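Local coordinates for protein transcriptional regulator, TetR family (Cytophaga hutchinsonii, PDB 3EUP) that probably represses or otherwise regulates transcription as a TetR-family dimer that binds operator DNA through its N-terminal helix-turn-helix domains, at residues A[10-15]-A[41-46]; A[14-19]-A[56-61]; A[22-27]-A[35-40]; A[68-73]-A[92-97]. All blocks are in the same frame, centred on the assembly; numbering follows the deposited sequence.

Interaction 1: A[10-15]-A[41-46]; sequences DRTRQF and TNLTKG
The edge of the F15 ring is turned to a backbone carbonyl: CE2 lies 3.2 Å from T41 O, and CZ is nearly as near. The oxygen sits close to the ring plane, at the rim where the C-H bonds point, an aromatic C-H to oxygen approach and not a stack. The ring is brought there because CG stands anti to the backbone N of F15 (chi1 170°), which swings it out from helix 10-31 to the end of helix 34-41. L43 adds the greasy half of the contact. Its CD1 comes to the same rim, 4.2 Å from F15 CD2, and at an equal distance meets the methyl CG2 of T12 one helical turn back.

The chain that offers these groups is itself bent tightly. N42 leaves the helix with positive phi, and L43 N donates to T41 OG1 over 3.0 Å, closing an ST turn, though the bond is well off straight at 139°. The same hydroxyl also bonds L37 O in the preceding turn, and T44 OG1 then caps S47 N at the start of helix 45-48. This bend is the turn of the family's helix-turn-helix. The chemistry implies a division of labour: local polar bonds fix the shape of the turn, while one ring edge and a few methyls, without charge, seat it against helix 10-31.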
loop_
_atom_site.group_PDB
_atom_site.type_symbol
_atom_site.label_atom_id
_atom_site.label_comp_id
_atom_site.label_asym_id
_atom_site.label_seq_id
_atom_site.Cartn_x
_atom_site.Cartn_y
_atom_site.Cartn_z
ATOM N N ASP A 10 -9.644 25.459 20.394
ATOM C CA ASP A 10 -10.069 24.168 19.821
ATOM C C ASP A 10 -10.618 24.306 18.407
ATOM O O ASP A 10 -10.426 23.427 17.577
ATOM C CB ASP A 10 -11.152 23.525 20.683
ATOM C CG ASP A 10 -10.643 23.093 22.057
ATOM O OD1 ASP A 10 -9.440 22.829 22.229
ATOM O OD2 ASP A 10 -11.472 23.010 22.971
ATOM N N ARG A 11 -11.328 25.397 18.140
ATOM C CA ARG A 11 -11.887 25.583 16.810
ATOM C C ARG A 11 -10.804 25.890 15.780
ATOM O O ARG A 11 -10.852 25.390 14.643
ATOM C CB ARG A 11 -12.964 26.668 16.805
ATOM C CG ARG A 11 -14.234 26.246 17.488
ATOM C CD ARG A 11 -15.273 27.393 17.487
ATOM N NE ARG A 11 -14.715 28.508 18.217
ATOM C CZ ARG A 11 -14.950 29.800 17.994
ATOM N NH1 ARG A 11 -15.774 30.213 17.046
ATOM N NH2 ARG A 11 -14.336 30.699 18.758
ATOM N N THR A 12 -9.829 26.702 16.170
ATOM C CA THR A 12 -8.758 27.038 15.256
ATOM C C THR A 12 -7.932 25.791 14.972
ATOM O O THR A 12 -7.584 25.491 13.805
ATOM C CB THR A 12 -7.888 28.170 15.819
ATOM O OG1 THR A 12 -8.722 29.286 16.099
ATOM C CG2 THR A 12 -6.845 28.580 14.807
ATOM N N ARG A 13 -7.662 25.037 16.042
ATOM C CA ARG A 13 -6.962 23.768 15.956
ATOM C C ARG A 13 -7.651 22.794 15.007
ATOM O O ARG A 13 -7.006 22.185 14.155
ATOM C CB ARG A 13 -6.830 23.154 17.353
ATOM C CG ARG A 13 -6.100 21.824 17.370
ATOM C CD ARG A 13 -5.773 21.374 18.787
ATOM N NE ARG A 13 -5.005 20.155 18.746
ATOM C CZ ARG A 13 -5.514 18.962 18.466
ATOM N NH1 ARG A 13 -6.818 18.803 18.250
ATOM N NH2 ARG A 13 -4.712 17.911 18.422
ATOM N N GLN A 14 -8.959 22.671 15.134
ATOM C CA GLN A 14 -9.731 21.785 14.276
ATOM C C GLN A 14 -9.765 22.242 12.810
ATOM O O GLN A 14 -9.661 21.429 11.892
ATOM C CB GLN A 14 -11.165 21.638 14.823
ATOM C CG GLN A 14 -12.018 20.637 14.064
ATOM C CD GLN A 14 -11.444 19.227 14.077
ATOM O OE1 GLN A 14 -10.726 18.824 15.008
ATOM N NE2 GLN A 14 -11.757 18.457 13.022
ATOM N N PHE A 15 -9.896 23.539 12.591
ATOM C CA PHE A 15 -9.773 24.087 11.253
ATOM C C PHE A 15 -8.403 23.776 10.629
ATOM O O PHE A 15 -8.326 23.481 9.435
ATOM C CB PHE A 15 -10.006 25.611 11.249
ATOM C CG PHE A 15 -9.665 26.260 9.933
ATOM C CD1 PHE A 15 -10.587 26.264 8.881
ATOM C CD2 PHE A 15 -8.418 26.855 9.740
ATOM C CE1 PHE A 15 -10.255 26.836 7.631
ATOM C CE2 PHE A 15 -8.086 27.436 8.506
ATOM C CZ PHE A 15 -9.009 27.419 7.443
ATOM N N THR A 41 -4.270 26.722 5.018
ATOM C CA THR A 41 -5.048 27.278 6.110
ATOM C C THR A 41 -5.393 28.767 5.896
ATOM O O THR A 41 -6.298 29.298 6.540
ATOM C CB THR A 41 -4.267 27.140 7.451
ATOM O OG1 THR A 41 -3.077 27.958 7.406
ATOM C CG2 THR A 41 -3.906 25.670 7.733
ATOM N N ASN A 42 -4.654 29.441 5.015
ATOM C CA ASN A 42 -4.606 30.912 4.952
ATOM C C ASN A 42 -4.301 31.565 6.319
ATOM O O ASN A 42 -4.848 32.613 6.622
ATOM C CB ASN A 42 -5.914 31.516 4.364
ATOM C CG ASN A 42 -5.711 32.927 3.802
ATOM O OD1 ASN A 42 -4.676 33.204 3.227
ATOM N ND2 ASN A 42 -6.695 33.826 3.980
ATOM N N LEU A 43 -3.467 30.922 7.134
ATOM C CA LEU A 43 -3.087 31.430 8.451
ATOM C C LEU A 43 -1.603 31.586 8.515
ATOM O O LEU A 43 -0.882 30.917 7.790
ATOM C CB LEU A 43 -3.470 30.456 9.572
ATOM C CG LEU A 43 -4.945 30.130 9.743
ATOM C CD1 LEU A 43 -5.170 29.272 10.981
ATOM C CD2 LEU A 43 -5.732 31.371 9.839
ATOM N N THR A 44 -1.133 32.415 9.431
ATOM C CA THR A 44 0.312 32.613 9.589
ATOM C C THR A 44 0.950 31.436 10.299
ATOM O O THR A 44 0.288 30.687 11.005
ATOM C CB THR A 44 0.617 33.850 10.398
ATOM O OG1 THR A 44 0.011 33.725 11.683
ATOM C CG2 THR A 44 0.014 35.080 9.721
ATOM N N LYS A 45 2.258 31.293 10.107
ATOM C CA LYS A 45 3.055 30.325 10.844
ATOM C C LYS A 45 2.804 30.423 12.340
ATOM O O LYS A 45 2.809 29.418 13.046
ATOM C CB LYS A 45 4.532 30.571 10.565
ATOM C CG LYS A 45 5.465 29.683 11.388
ATOM C CD LYS A 45 6.943 29.828 10.995
ATOM C CE LYS A 45 7.854 29.663 12.222
ATOM N NZ LYS A 45 9.268 29.302 11.881
ATOM N N GLY A 46 2.635 31.651 12.816
ATOM C CA GLY A 46 2.328 31.929 14.212
ATOM C C GLY A 46 1.016 31.356 14.703
ATOM O O GLY A 46 0.954 30.841 15.816
#

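Interaction 2: A[14-19]-A[56-61]; sequences QFIIES and EAVAIA
F15 O, on the same helix that presses I16 and I17 against V58 and A61, is gripped by two donors from one residue: S19 N at 2.9 Å and S19 OG at 2.8 Å. They reach it from opposite faces of the carbonyl plane, the hydroxyl tilted 31° out of it, and the folded-back S19 OG also lies above one face of the F15 ring, offset toward its rim. On another side of the helix, Q14 NE2 makes an almost straight bond (167°) to E18 OE2, which lies in the Q14 amide plane, while the donor meets it on the anti side and somewhat out of the carboxylate plane. These polar bonds stay within helix 10-31; across the contact the side chains meet through carbon.

I17 lies alongside A61, its CG1 and CD1 each 3.8 Å from A61 CB, while its CG2, anti to the backbone N (chi1 -69° for the CG1 branch), faces A61 O. The small alanine lets the chains come close, with 6.5 Å between I17 CA and A61 CA. I16 offers V58 CG1 a looser touch from its CG2 at 4.4 Å; its CD1 end turns instead to T41. V58 also rests on T20, F24 and F52. Helix 10-31 packed in this way on the start of the long helix 55-78 belongs to the TetR DNA-binding head, where helix 55-78 leads from the helix-turn-helix into the C-terminal domain.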
loop_
_atom_site.group_PDB
_atom_site.type_symbol
_atom_site.label_atom_id
_atom_site.label_comp_id
_atom_site.label_asym_id
_atom_site.label_seq_id
_atom_site.Cartn_x
_atom_site.Cartn_y
_atom_site.Cartn_z
ATOM N N GLN A 14 -8.959 22.671 15.134
ATOM C CA GLN A 14 -9.731 21.785 14.276
ATOM C C GLN A 14 -9.765 22.242 12.810
ATOM O O GLN A 14 -9.661 21.429 11.892
ATOM C CB GLN A 14 -11.165 21.638 14.823
ATOM C CG GLN A 14 -12.018 20.637 14.064
ATOM C CD GLN A 14 -11.444 19.227 14.077
ATOM O OE1 GLN A 14 -10.726 18.824 15.008
ATOM N NE2 GLN A 14 -11.757 18.457 13.022
ATOM N N PHE A 15 -9.896 23.539 12.591
ATOM C CA PHE A 15 -9.773 24.087 11.253
ATOM C C PHE A 15 -8.403 23.776 10.629
ATOM O O PHE A 15 -8.326 23.481 9.435
ATOM C CB PHE A 15 -10.006 25.611 11.249
ATOM C CG PHE A 15 -9.665 26.260 9.933
ATOM C CD1 PHE A 15 -10.587 26.264 8.881
ATOM C CD2 PHE A 15 -8.418 26.855 9.740
ATOM C CE1 PHE A 15 -10.255 26.836 7.631
ATOM C CE2 PHE A 15 -8.086 27.436 8.506
ATOM C CZ PHE A 15 -9.009 27.419 7.443
ATOM N N ILE A 16 -7.329 23.894 11.422
ATOM C CA ILE A 16 -6.023 23.587 10.926
ATOM C C ILE A 16 -6.001 22.127 10.485
ATOM O O ILE A 16 -5.490 21.820 9.420
ATOM C CB ILE A 16 -4.854 23.777 11.959
ATOM C CG1 ILE A 16 -4.715 25.201 12.461
ATOM C CG2 ILE A 16 -3.547 23.367 11.317
ATOM C CD1 ILE A 16 -4.669 26.161 11.404
ATOM N N ILE A 17 -6.533 21.236 11.322
ATOM C CA ILE A 17 -6.501 19.787 11.039
ATOM C C ILE A 17 -7.245 19.520 9.744
ATOM O O ILE A 17 -6.712 18.880 8.817
ATOM C CB ILE A 17 -7.089 18.956 12.181
ATOM C CG1 ILE A 17 -6.174 19.020 13.415
ATOM C CG2 ILE A 17 -7.240 17.489 11.748
ATOM C CD1 ILE A 17 -6.837 18.561 14.750
ATOM N N GLU A 18 -8.452 20.071 9.660
ATOM C CA GLU A 18 -9.331 19.882 8.498
ATOM C C GLU A 18 -8.714 20.379 7.199
ATOM O O GLU A 18 -8.839 19.727 6.184
ATOM C CB GLU A 18 -10.694 20.552 8.749
ATOM C CG GLU A 18 -11.464 19.745 9.753
ATOM C CD GLU A 18 -12.726 20.354 10.223
ATOM O OE1 GLU A 18 -13.195 21.371 9.616
ATOM O OE2 GLU A 18 -13.242 19.774 11.216
ATOM N N SER A 19 -8.030 21.520 7.253
ATOM C CA SER A 19 -7.479 22.166 6.068
ATOM C C SER A 19 -6.244 21.464 5.589
ATOM O O SER A 19 -5.962 21.448 4.384
ATOM C CB SER A 19 -7.058 23.603 6.391
ATOM O OG SER A 19 -8.185 24.354 6.727
ATOM N N GLU A 56 5.165 17.840 12.950
ATOM C CA GLU A 56 4.904 16.444 13.261
ATOM C C GLU A 56 3.631 16.274 14.075
ATOM O O GLU A 56 2.885 15.350 13.820
ATOM C CB GLU A 56 6.108 15.778 13.969
ATOM C CG GLU A 56 5.724 14.610 14.869
ATOM C CD GLU A 56 6.910 13.781 15.375
ATOM O OE1 GLU A 56 8.075 14.055 14.944
ATOM O OE2 GLU A 56 6.648 12.822 16.164
ATOM N N ALA A 57 3.400 17.140 15.055
ATOM C CA ALA A 57 2.155 17.150 15.815
ATOM C C ALA A 57 0.946 17.391 14.881
ATOM O O ALA A 57 -0.095 16.774 15.056
ATOM C CB ALA A 57 2.178 18.213 16.929
ATOM N N VAL A 58 1.114 18.249 13.877
ATOM C CA VAL A 58 0.049 18.472 12.889
ATOM C C VAL A 58 -0.193 17.202 12.047
ATOM O O VAL A 58 -1.329 16.832 11.826
ATOM C CB VAL A 58 0.337 19.661 11.937
ATOM C CG1 VAL A 58 -0.897 19.923 11.074
ATOM C CG2 VAL A 58 0.798 20.914 12.727
ATOM N N ALA A 59 0.880 16.529 11.630
ATOM C CA ALA A 59 0.791 15.273 10.832
ATOM C C ALA A 59 0.072 14.168 11.581
ATOM O O ALA A 59 -0.763 13.477 11.009
ATOM C CB ALA A 59 2.153 14.808 10.414
ATOM N N ILE A 60 0.351 14.055 12.877
ATOM C CA ILE A 60 -0.287 13.058 13.727
ATOM C C ILE A 60 -1.791 13.306 13.869
ATOM O O ILE A 60 -2.579 12.382 13.708
ATOM C CB ILE A 60 0.397 12.945 15.080
ATOM C CG1 ILE A 60 1.835 12.355 14.906
ATOM C CG2 ILE A 60 -0.511 12.122 16.089
ATOM C CD1 ILE A 60 2.661 12.480 16.174
ATOM N N ALA A 61 -2.174 14.551 14.155
ATOM C CA ALA A 61 -3.574 14.943 14.214
ATOM C C ALA A 61 -4.256 14.734 12.852
ATOM O O ALA A 61 -5.411 14.259 12.803
ATOM C CB ALA A 61 -3.701 16.445 14.673
#

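Interaction 3: A[22-27]-A[35-40]; sequences PVFNVK and TDLTEA
V23 and F24 form the compact side of this contact, K27 its loose one. CE2 of F24 lies 3.8 Å from L37 CD2, the two side chains meeting at about a right angle, and the ring continues inward onto V58, A59 and A62 of helix 55-78. Beside it V23 forks over helix 34-41: CG2 rests 4.0 Å from A40 CB, while CG1, anti to the backbone N (chi1 -174°), reaches D36 CB. These small branches fill the space between two roughly antiparallel helices; the axes of segments 22-27 and 35-40 come no nearer than 10.9 Å, with 144° between their directions.

At the rim the spacing is bridged by charge instead. K27, exposed and extended beyond CG, runs toward D36 from the opposite direction and places NZ 2.9 Å from D36 OD1 in a salt bridge. The ammonium comes from above the carboxylate, 51° out of its plane, and the aliphatic CD of the lysine passes D36 OD2 at 3.8 Å. That second oxygen accepts a hydrogen bond from S33 N, just before helix 34-41. Were D36 an alanine, the K27 ammonium would probably lose its mate and S33 N its side-chain acceptor. The chemistry implies that one carboxylate serves two ends, tying down the start of its own helix and pinning the solvent-facing margin of an otherwise apolar joint.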
loop_
_atom_site.group_PDB
_atom_site.type_symbol
_atom_site.label_atom_id
_atom_site.label_comp_id
_atom_site.label_asym_id
_atom_site.label_seq_id
_atom_site.Cartn_x
_atom_site.Cartn_y
_atom_site.Cartn_z
ATOM N N PRO A 22 -5.781 16.911 3.971
ATOM C CA PRO A 22 -5.658 16.472 2.561
ATOM C C PRO A 22 -4.253 16.676 2.004
ATOM O O PRO A 22 -3.805 15.910 1.142
ATOM C CB PRO A 22 -6.643 17.394 1.823
ATOM C CG PRO A 22 -7.567 17.864 2.861
ATOM C CD PRO A 22 -6.791 17.966 4.116
ATOM N N VAL A 23 -3.543 17.696 2.486
ATOM C CA VAL A 23 -2.177 17.921 2.044
ATOM C C VAL A 23 -1.290 16.831 2.650
ATOM O O VAL A 23 -0.438 16.261 1.948
ATOM C CB VAL A 23 -1.603 19.297 2.471
ATOM C CG1 VAL A 23 -0.254 19.498 1.855
ATOM C CG2 VAL A 23 -2.558 20.458 2.058
ATOM N N PHE A 24 -1.411 16.545 3.945
ATOM C CA PHE A 24 -0.547 15.481 4.483
ATOM C C PHE A 24 -0.843 14.149 3.797
ATOM O O PHE A 24 0.067 13.378 3.525
ATOM C CB PHE A 24 -0.668 15.305 5.987
ATOM C CG PHE A 24 0.039 16.356 6.768
ATOM C CD1 PHE A 24 1.440 16.398 6.813
ATOM C CD2 PHE A 24 -0.682 17.340 7.406
ATOM C CE1 PHE A 24 2.113 17.399 7.542
ATOM C CE2 PHE A 24 -0.028 18.366 8.127
ATOM C CZ PHE A 24 1.361 18.385 8.199
ATOM N N ASN A 25 -2.110 13.868 3.535
ATOM C CA ASN A 25 -2.503 12.577 2.959
ATOM C C ASN A 25 -1.927 12.370 1.560
ATOM O O ASN A 25 -1.674 11.235 1.178
ATOM C CB ASN A 25 -4.015 12.384 2.949
ATOM C CG ASN A 25 -4.420 10.937 2.804
ATOM O OD1 ASN A 25 -3.799 10.033 3.380
ATOM N ND2 ASN A 25 -5.452 10.703 2.024
ATOM N N VAL A 26 -1.673 13.460 0.851
ATOM C CA VAL A 26 -1.150 13.444 -0.525
ATOM C C VAL A 26 0.371 13.569 -0.585
ATOM O O VAL A 26 1.045 12.766 -1.235
ATOM C CB VAL A 26 -1.807 14.583 -1.346
ATOM C CG1 VAL A 26 -1.034 14.864 -2.688
ATOM C CG2 VAL A 26 -3.228 14.213 -1.635
ATOM N N LYS A 27 0.915 14.538 0.139
ATOM C CA LYS A 27 2.339 14.866 0.067
ATOM C C LYS A 27 3.192 14.177 1.132
ATOM O O LYS A 27 4.427 14.130 1.014
ATOM C CB LYS A 27 2.526 16.373 0.190
ATOM C CG LYS A 27 1.857 17.163 -0.913
ATOM C CD LYS A 27 2.358 18.621 -0.889
ATOM C CE LYS A 27 2.171 19.324 -2.225
ATOM N NZ LYS A 27 2.728 20.705 -2.180
ATOM N N THR A 35 4.937 26.413 3.768
ATOM C CA THR A 35 4.116 27.222 2.873
ATOM C C THR A 35 2.930 26.418 2.327
ATOM O O THR A 35 1.902 26.987 1.969
ATOM C CB THR A 35 4.923 27.821 1.732
ATOM O OG1 THR A 35 5.234 26.794 0.793
ATOM C CG2 THR A 35 6.199 28.413 2.247
ATOM N N ASP A 36 3.055 25.098 2.270
ATOM C CA ASP A 36 1.900 24.251 1.988
ATOM C C ASP A 36 0.864 24.483 3.097
ATOM O O ASP A 36 -0.310 24.618 2.815
ATOM C CB ASP A 36 2.270 22.751 1.952
ATOM C CG ASP A 36 3.176 22.367 0.776
ATOM O OD1 ASP A 36 3.018 22.927 -0.345
ATOM O OD2 ASP A 36 4.047 21.487 0.976
ATOM N N LEU A 37 1.313 24.560 4.351
ATOM C CA LEU A 37 0.400 24.664 5.494
ATOM C C LEU A 37 -0.270 26.040 5.623
ATOM O O LEU A 37 -1.482 26.123 5.875
ATOM C CB LEU A 37 1.128 24.328 6.808
ATOM C CG LEU A 37 1.664 22.907 7.024
ATOM C CD1 LEU A 37 2.216 22.771 8.472
ATOM C CD2 LEU A 37 0.592 21.873 6.737
ATOM N N THR A 38 0.525 27.105 5.476
ATOM C CA THR A 38 0.016 28.457 5.511
ATOM C C THR A 38 -0.873 28.727 4.289
ATOM O O THR A 38 -1.834 29.465 4.415
ATOM C CB THR A 38 1.138 29.528 5.625
ATOM O OG1 THR A 38 1.973 29.489 4.464
ATOM C CG2 THR A 38 1.986 29.309 6.848
ATOM N N GLU A 39 -0.579 28.139 3.121
ATOM C CA GLU A 39 -1.484 28.288 1.975
ATOM C C GLU A 39 -2.796 27.551 2.203
ATOM O O GLU A 39 -3.857 28.093 1.958
ATOM C CB GLU A 39 -0.889 27.788 0.663
ATOM C CG GLU A 39 0.208 28.661 0.054
ATOM C CD GLU A 39 0.709 28.106 -1.310
ATOM O OE1 GLU A 39 0.096 27.122 -1.831
ATOM O OE2 GLU A 39 1.686 28.676 -1.868
ATOM N N ALA A 40 -2.718 26.319 2.673
ATOM C CA ALA A 40 -3.919 25.480 2.933
ATOM C C ALA A 40 -4.851 26.107 3.991
ATOM O O ALA A 40 -6.063 26.060 3.843
ATOM C CB ALA A 40 -3.509 24.073 3.358
#

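Interaction 4: A[68-73]-A[92-97]; sequences GHVKSV and SSMYND
M94 reaches across to V73 and V70, joining two helices of the all-helical TetR fold: 91-96, in the family's C-terminal domain, and 55-78, which comes up from the DNA-binding head. Followed outward, its side chain meets helix 55-78 at successive atoms. CB stands back, 4.4 Å from V73 CG1. CG stands anti to the backbone N (chi1 -175°), which aims the chain straight at the other helix, and it makes the closest approach of the contact, to that same valine methyl. SD then enters between the two valines, one helical turn apart: it lies 3.8 Å from V73 CG1, 4.2 Å from V70 CG1 and 4.0 Å from V70 O. At the thioether the chain bends, for chi3 of -19° nearly eclipses CE with CB, and CE ends beyond the sulfur without approaching the valine methyls as closely.

V70 crosses the methionine at about a right angle, V73 obliquely. F103, from a neighbouring loop, touches both M94 and V70, and P104 touches V70, extending this buried apolar patch past the two helices. The packing is tightest at a single carbon pair, V73 CG1 and M94 CG, only 3.4 Å apart.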
loop_
_atom_site.group_PDB
_atom_site.type_symbol
_atom_site.label_atom_id
_atom_site.label_comp_id
_atom_site.label_asym_id
_atom_site.label_seq_id
_atom_site.Cartn_x
_atom_site.Cartn_y
_atom_site.Cartn_z
ATOM N N GLY A 68 -9.933 8.642 11.145
ATOM C CA GLY A 68 -11.206 8.772 11.866
ATOM C C GLY A 68 -12.370 8.938 10.873
ATOM O O GLY A 68 -13.490 8.429 11.087
ATOM N N HIS A 69 -12.107 9.653 9.778
ATOM C CA HIS A 69 -13.106 9.817 8.744
ATOM C C HIS A 69 -13.423 8.496 8.046
ATOM O O HIS A 69 -14.613 8.194 7.805
ATOM C CB HIS A 69 -12.666 10.826 7.709
ATOM C CG HIS A 69 -13.726 11.145 6.714
ATOM N ND1 HIS A 69 -13.792 10.539 5.476
ATOM C CD2 HIS A 69 -14.799 11.963 6.788
ATOM C CE1 HIS A 69 -14.847 10.993 4.823
ATOM N NE2 HIS A 69 -15.474 11.857 5.598
ATOM N N VAL A 70 -12.398 7.697 7.732
ATOM C CA VAL A 70 -12.661 6.410 7.096
ATOM C C VAL A 70 -13.467 5.530 8.064
ATOM O O VAL A 70 -14.413 4.878 7.658
ATOM C CB VAL A 70 -11.372 5.653 6.671
ATOM C CG1 VAL A 70 -11.726 4.224 6.174
ATOM C CG2 VAL A 70 -10.611 6.421 5.610
ATOM N N LYS A 71 -13.074 5.529 9.337
ATOM C CA LYS A 71 -13.762 4.762 10.371
ATOM C C LYS A 71 -15.231 5.117 10.465
ATOM O O LYS A 71 -16.085 4.217 10.517
ATOM C CB LYS A 71 -13.103 4.963 11.726
ATOM C CG LYS A 71 -11.899 4.054 11.937
ATOM C CD LYS A 71 -10.950 4.592 12.993
ATOM C CE LYS A 71 -11.477 4.633 14.365
ATOM N NZ LYS A 71 -10.332 5.028 15.265
ATOM N N SER A 72 -15.514 6.421 10.476
ATOM C CA SER A 72 -16.882 6.926 10.585
ATOM C C SER A 72 -17.749 6.552 9.389
ATOM O O SER A 72 -18.913 6.234 9.561
ATOM C CB SER A 72 -16.877 8.435 10.833
ATOM O OG SER A 72 -16.269 8.657 12.072
ATOM N N VAL A 73 -17.181 6.557 8.198
ATOM C CA VAL A 73 -17.908 6.134 7.008
ATOM C C VAL A 73 -18.220 4.672 7.108
ATOM O O VAL A 73 -19.373 4.275 6.926
ATOM C CB VAL A 73 -17.146 6.412 5.713
ATOM C CG1 VAL A 73 -17.815 5.743 4.539
ATOM C CG2 VAL A 73 -17.042 7.923 5.460
ATOM N N SER A 92 -16.167 -1.865 -1.148
ATOM C CA SER A 92 -16.265 -1.388 -2.511
ATOM C C SER A 92 -17.099 -0.098 -2.660
ATOM O O SER A 92 -16.722 0.821 -3.399
ATOM C CB SER A 92 -16.862 -2.437 -3.430
ATOM O OG SER A 92 -16.862 -1.889 -4.715
ATOM N N SER A 93 -18.218 -0.008 -1.957
ATOM C CA SER A 93 -19.035 1.167 -2.141
ATOM C C SER A 93 -18.335 2.333 -1.425
ATOM O O SER A 93 -18.305 3.442 -1.948
ATOM C CB SER A 93 -20.483 0.942 -1.686
ATOM O OG SER A 93 -20.589 1.184 -0.308
ATOM N N MET A 94 -17.704 2.073 -0.283
ATOM C CA MET A 94 -17.007 3.140 0.411
ATOM C C MET A 94 -15.895 3.761 -0.446
ATOM O O MET A 94 -15.750 4.996 -0.479
ATOM C CB MET A 94 -16.482 2.641 1.747
ATOM C CG MET A 94 -15.845 3.712 2.601
ATOM S SD MET A 94 -15.218 3.035 4.191
ATOM C CE MET A 94 -16.152 1.437 4.356
ATOM N N TYR A 95 -15.124 2.928 -1.160
ATOM C CA TYR A 95 -13.972 3.431 -1.913
ATOM C C TYR A 95 -14.336 3.906 -3.319
ATOM O O TYR A 95 -13.737 4.851 -3.806
ATOM C CB TYR A 95 -12.841 2.384 -2.015
ATOM C CG TYR A 95 -11.596 2.897 -2.750
ATOM C CD1 TYR A 95 -10.739 3.793 -2.145
ATOM C CD2 TYR A 95 -11.326 2.508 -4.059
ATOM C CE1 TYR A 95 -9.601 4.264 -2.798
ATOM C CE2 TYR A 95 -10.223 2.996 -4.744
ATOM C CZ TYR A 95 -9.362 3.855 -4.109
ATOM O OH TYR A 95 -8.253 4.345 -4.738
ATOM N N ASN A 96 -15.283 3.247 -3.980
ATOM C CA ASN A 96 -15.614 3.591 -5.365
ATOM C C ASN A 96 -16.773 4.580 -5.577
ATOM O O ASN A 96 -16.857 5.169 -6.653
ATOM C CB ASN A 96 -15.942 2.322 -6.181
ATOM C CG ASN A 96 -14.781 1.302 -6.198
ATOM O OD1 ASN A 96 -14.862 0.180 -5.625
ATOM N ND2 ASN A 96 -13.712 1.684 -6.871
ATOM N N ASP A 97 -17.696 4.724 -4.618
ATOM C CA ASP A 97 -18.909 5.548 -4.876
ATOM C C ASP A 97 -18.564 7.012 -5.023
ATOM O O ASP A 97 -17.592 7.472 -4.432
ATOM C CB ASP A 97 -19.974 5.392 -3.773
ATOM C CG ASP A 97 -20.759 4.066 -3.863
ATOM O OD1 ASP A 97 -20.598 3.294 -4.833
ATOM O OD2 ASP A 97 -21.546 3.792 -2.943
#

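Interactions 1, 2 and 3 are three joints of one small DNA-binding head, all built on helix 10-31, with centres 9 to 13 Å apart. They merge physically: I16 carries packing from 56-61 to T41, F24 CE2 meets V58 CG1 at 3.4 Å, and T38 touches the turn at 43-45. Setting the helix-turn-helix against helix 10-31 and the base of helix 55-78 is consistent with presenting helix 45-48 to DNA, as in relatives. Interaction 4 stands apart, its centre about 20 Å from that of interaction 2, without touching the others. Helix 55-78 takes part in both, making it a continuous covalent route from the head to the C-terminal domain.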